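Local coordinates for glyoxalase family protein (Listeria monocytogenes, PDB 2P7Q), which catalyses the manganese-dependent hydration of the antibiotic fosfomycin, opening its epoxide ring and so conferring resistance, at residues 65-70 / 106-111. The protein carries 1 engineered substitution. Residues are numbered along the deposited sequence; the frame is centred on the assembly and turned at random.
With MN (manganese (II) ion), chain G; GG6 ([(1S,2S)-1,2-dihydroxypropyl]phosphonic acid), chain H.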
ATOM      1  N   ARG A  65      10.635   5.247  -9.400  1.00 48.17           N
ATOM      2  CA  ARG A  65       9.618   6.133  -8.847  1.00 43.10           C
ATOM      3  C   ARG A  65       8.350   6.165  -9.689  1.00 38.97           C
ATOM      4  O   ARG A  65       8.402   6.375 -10.894  1.00 35.05           O
ATOM      5  CB  ARG A  65      10.173   7.545  -8.701  1.00 43.63           C
ATOM      6  CG  ARG A  65      11.246   7.643  -7.659  1.00 41.64           C
ATOM      7  CD  ARG A  65      11.619   9.076  -7.401  1.00 43.79           C
ATOM      8  NE  ARG A  65      12.438   9.193  -6.198  1.00 34.61           N
ATOM      9  CZ  ARG A  65      12.744  10.347  -5.622  1.00 37.54           C
ATOM     10  NH1 ARG A  65      12.295  11.479  -6.149  1.00 25.53           N
ATOM     11  NH2 ARG A  65      13.487  10.365  -4.515  1.00 38.00           N
ATOM     12  N   THR A  66       7.213   5.949  -9.038  1.00 37.12           N
ATOM     13  CA  THR A  66       5.922   5.951  -9.712  1.00 36.33           C
ATOM     14  C   THR A  66       4.877   6.577  -8.807  1.00 38.96           C
ATOM     15  O   THR A  66       5.155   6.869  -7.639  1.00 40.15           O
ATOM     16  CB  THR A  66       5.459   4.538 -10.049  1.00 34.71           C
ATOM     17  OG1 THR A  66       5.163   3.828  -8.840  1.00 41.31           O
ATOM     18  CG2 THR A  66       6.532   3.811 -10.808  1.00 29.50           C
ATOM     19  N   TYR A  67       3.672   6.777  -9.337  1.00 38.25           N
ATOM     20  CA  TYR A  67       2.626   7.395  -8.543  1.00 30.86           C
ATOM     21  C   TYR A  67       1.944   6.393  -7.639  1.00 31.90           C
ATOM     22  O   TYR A  67       1.024   6.739  -6.916  1.00 35.00           O
ATOM     23  CB  TYR A  67       1.612   8.101  -9.433  1.00 37.24           C
ATOM     24  CG  TYR A  67       0.644   8.975  -8.671  1.00 40.44           C
ATOM     25  CD1 TYR A  67       1.100   9.885  -7.714  1.00 42.95           C
ATOM     26  CD2 TYR A  67      -0.733   8.882  -8.888  1.00 37.98           C
ATOM     27  CE1 TYR A  67       0.202  10.681  -6.984  1.00 40.31           C
ATOM     28  CE2 TYR A  67      -1.638   9.668  -8.165  1.00 31.81           C
ATOM     29  CZ  TYR A  67      -1.166  10.561  -7.218  1.00 39.72           C
ATOM     30  OH  TYR A  67      -2.058  11.312  -6.485  1.00 39.20           O
ATOM     31  N   ASN A  68       2.388   5.143  -7.677  1.00 27.95           N
ATOM     32  CA  ASN A  68       1.818   4.153  -6.777  1.00 32.16           C
ATOM     33  C   ASN A  68       2.210   4.644  -5.392  1.00 34.44           C
ATOM     34  O   ASN A  68       3.377   4.974  -5.158  1.00 32.25           O
ATOM     35  CB  ASN A  68       2.434   2.769  -7.012  1.00 33.10           C
ATOM     36  CG  ASN A  68       1.991   2.138  -8.326  1.00 43.10           C
ATOM     37  OD1 ASN A  68       0.905   1.548  -8.419  1.00 27.82           O
ATOM     38  ND2 ASN A  68       2.829   2.268  -9.352  1.00 33.50           N
ATOM     39  N   HIS A  69       1.249   4.715  -4.479  1.00 36.24           N
ATOM     40  CA  HIS A  69       1.554   5.170  -3.127  1.00 33.78           C
ATOM     41  C   HIS A  69       0.644   4.634  -2.030  1.00 37.90           C
ATOM     42  O   HIS A  69      -0.435   4.090  -2.289  1.00 35.51           O
ATOM     43  CB  HIS A  69       1.571   6.706  -3.051  1.00 30.87           C
ATOM     44  CG  HIS A  69       0.274   7.363  -3.421  1.00 34.92           C
ATOM     45  ND1 HIS A  69      -0.052   7.689  -4.719  1.00 33.32           N
ATOM     46  CD2 HIS A  69      -0.756   7.796  -2.657  1.00 35.00           C
ATOM     47  CE1 HIS A  69      -1.224   8.297  -4.738  1.00 33.16           C
ATOM     48  NE2 HIS A  69      -1.672   8.375  -3.500  1.00 35.51           N
ATOM     49  N   ILE A  70       1.118   4.781  -0.797  1.00 34.39           N
ATOM     50  CA  ILE A  70       0.382   4.360   0.377  1.00 27.91           C
ATOM     51  C   ILE A  70       0.050   5.679   1.044  1.00 27.51           C
ATOM     52  O   ILE A  70       0.864   6.599   1.033  1.00 32.34           O
ATOM     53  CB  ILE A  70       1.253   3.501   1.291  1.00 31.66           C
ATOM     54  CG1 ILE A  70       1.893   2.383   0.468  1.00 37.46           C
ATOM     55  CG2 ILE A  70       0.411   2.890   2.397  1.00 38.36           C
ATOM     56  CD1 ILE A  70       2.715   1.405   1.286  1.00 36.61           C
ATOM     57  N   SER A 106      -2.793  17.416   1.173  1.00 24.45           N
ATOM     58  CA  SER A 106      -1.952  16.222   1.242  1.00 27.29           C
ATOM     59  C   SER A 106      -0.467  16.584   1.252  1.00 23.05           C
ATOM     60  O   SER A 106      -0.073  17.658   0.789  1.00 18.39           O
ATOM     61  CB  SER A 106      -2.201  15.301   0.044  1.00 30.89           C
ATOM     62  OG  SER A 106      -3.506  14.763   0.033  1.00 44.29           O
ATOM     63  N   ILE A 107       0.347  15.677   1.787  1.00 18.84           N
ATOM     64  CA  ILE A 107       1.803  15.842   1.816  1.00 23.93           C
ATOM     65  C   ILE A 107       2.376  14.585   1.171  1.00 23.83           C
ATOM     66  O   ILE A 107       2.115  13.472   1.629  1.00 21.27           O
ATOM     67  CB  ILE A 107       2.389  15.909   3.255  1.00 27.55           C
ATOM     68  CG1 ILE A 107       1.841  17.109   4.020  1.00 32.62           C
ATOM     69  CG2 ILE A 107       3.901  16.018   3.191  1.00 24.72           C
ATOM     70  CD1 ILE A 107       2.221  17.082   5.500  1.00 32.64           C
ATOM     71  N   TYR A 108       3.142  14.752   0.103  1.00 28.09           N
ATOM     72  CA  TYR A 108       3.747  13.599  -0.560  1.00 29.01           C
ATOM     73  C   TYR A 108       5.251  13.657  -0.344  1.00 28.52           C
ATOM     74  O   TYR A 108       5.826  14.743  -0.266  1.00 29.75           O
ATOM     75  CB  TYR A 108       3.417  13.600  -2.058  1.00 28.77           C
ATOM     76  CG  TYR A 108       2.051  13.021  -2.399  1.00 35.22           C
ATOM     77  CD1 TYR A 108       0.958  13.844  -2.695  1.00 34.58           C
ATOM     78  CD2 TYR A 108       1.861  11.640  -2.452  1.00 35.85           C
ATOM     79  CE1 TYR A 108      -0.286  13.296  -3.045  1.00 26.43           C
ATOM     80  CE2 TYR A 108       0.626  11.091  -2.793  1.00 37.83           C
ATOM     81  CZ  TYR A 108      -0.440  11.919  -3.092  1.00 30.84           C
ATOM     82  OH  TYR A 108      -1.647  11.340  -3.451  1.00 41.78           O
ATOM     83  N   PHE A 109       5.889  12.494  -0.252  1.00 26.73           N
ATOM     84  CA  PHE A 109       7.323  12.449  -0.019  1.00 22.49           C
ATOM     85  C   PHE A 109       7.859  11.030  -0.151  1.00 28.11           C
ATOM     86  O   PHE A 109       7.097  10.069  -0.080  1.00 27.17           O
ATOM     87  CB  PHE A 109       7.607  12.997   1.379  1.00 22.78           C
ATOM     88  CG  PHE A 109       6.936  12.225   2.484  1.00 23.48           C
ATOM     89  CD1 PHE A 109       7.566  11.136   3.072  1.00 18.20           C
ATOM     90  CD2 PHE A 109       5.668  12.583   2.931  1.00 23.56           C
ATOM     91  CE1 PHE A 109       6.944  10.412   4.089  1.00 27.32           C
ATOM     92  CE2 PHE A 109       5.035  11.869   3.944  1.00 24.69           C
ATOM     93  CZ  PHE A 109       5.676  10.779   4.524  1.00 29.26           C
ATOM     94  N   TYR A 110       9.168  10.882  -0.337  1.00 26.30           N
ATOM     95  CA  TYR A 110       9.722   9.540  -0.472  1.00 31.66           C
ATOM     96  C   TYR A 110      10.512   9.092   0.748  1.00 33.19           C
ATOM     97  O   TYR A 110      10.765   9.869   1.657  1.00 33.61           O
ATOM     98  CB  TYR A 110      10.660   9.444  -1.668  1.00 28.81           C
ATOM     99  CG  TYR A 110      10.067   9.836  -2.991  1.00 30.58           C
ATOM    100  CD1 TYR A 110      10.027  11.170  -3.382  1.00 25.95           C
ATOM    101  CD2 TYR A 110       9.552   8.870  -3.859  1.00 27.60           C
ATOM    102  CE1 TYR A 110       9.496  11.531  -4.598  1.00 35.92           C
ATOM    103  CE2 TYR A 110       9.017   9.224  -5.079  1.00 22.62           C
ATOM    104  CZ  TYR A 110       8.994  10.553  -5.440  1.00 23.55           C
ATOM    105  OH  TYR A 110       8.481  10.924  -6.646  1.00 33.14           O
ATOM    106  N   ASP A 111      10.875   7.815   0.764  1.00 28.28           N
ATOM    107  CA  ASP A 111      11.702   7.296   1.825  1.00 30.38           C
ATOM    108  C   ASP A 111      13.043   7.304   1.104  1.00 35.53           C
ATOM    109  O   ASP A 111      13.258   8.165   0.247  1.00 34.66           O
ATOM    110  CB  ASP A 111      11.289   5.880   2.226  1.00 27.83           C
ATOM    111  CG  ASP A 111      11.419   4.890   1.099  1.00 21.25           C
ATOM    112  OD1 ASP A 111      11.350   3.674   1.374  1.00 16.91           O
ATOM    113  OD2 ASP A 111      11.576   5.324  -0.053  1.00 17.58           O
TER
HETATM  114 MN    MN G2001      -3.521   9.572  -2.661  1.00 34.84          MN
HETATM  115  O1  GG6 H2002      -4.283  11.551  -2.714  1.00 29.96           O
HETATM  116  C2  GG6 H2002      -5.636  11.820  -3.188  1.00 49.27           C
HETATM  117  C3  GG6 H2002      -6.000  13.316  -2.870  1.00 39.99           C
HETATM  118  C1  GG6 H2002      -5.761  11.567  -4.739  1.00 32.62           C
HETATM  119  O2  GG6 H2002      -4.892  12.426  -5.463  1.00 48.33           O
HETATM  120  P   GG6 H2002      -5.371   9.894  -5.191  1.00 18.29           P
HETATM  121  O3  GG6 H2002      -6.321   8.907  -4.454  1.00 33.01           O
HETATM  122  O4  GG6 H2002      -5.536   9.774  -6.612  1.00 39.31           O
HETATM  123  O5  GG6 H2002      -3.872   9.543  -4.815  1.00 46.48           O
HETATM  124  O   HOH W   1       7.150   8.974  -7.472  1.00 40.12           O
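His69 and Tyr108 meet in the manganese site of this glyoxalase-fold enzyme, on strands 69-73 and 106-110, which flank strand 116-120, the source of the metal ligand Glu118, in a sheet that runs on into the second subunit at His69. His7 of that subunit completes the protein share of the site. His69 gives NE2 to the manganese at 2.4 Å, while its ND1 donates to Tyr67 O at 2.6 Å, close to the imidazole plane. This backbone carbonyl is a second-shell partner that fixes the rotation of the ring. Tyr108 comes edge-to-face, its CE2 edge over the centre of the imidazole and the planes 89° apart. CG of Tyr108 lies anti to the carbonyl carbon (chi1 -82°), swinging the ring off its strand toward His69 and bringing OH to a long 2.7 Å from the manganese. The same hydroxyl donates to O1 of the bound dihydroxypropylphosphonic acid, the diol expected from hydration of fosfomycin, also at 2.7 Å. The Tyr67 and Tyr108 side chains cross at about a right angle, with their rings oblique to each other, and Tyr67 OH accepts a hydrogen bond from O2 of the ligand at 3.2 Å.

Farther along, the guanidinium of Arg65 lies flat on Tyr110, planes 13° apart, with CZ 3.5 Å from the ring centroid and almost on its normal. This is a cation-pi stack, and the extended CG-to-NE chain runs over the CE2 side of the ring. A salt bridge to Glu92 and a hydrogen bond from NE to Asn114 hold the guanidinium there too. A water joins Thr66 O to Tyr110 OH, which is also hydrogen-bonded to Lys94 NZ. His69 and Tyr108 thus reach the metal, while Tyr67 and Tyr108 hold the ligand.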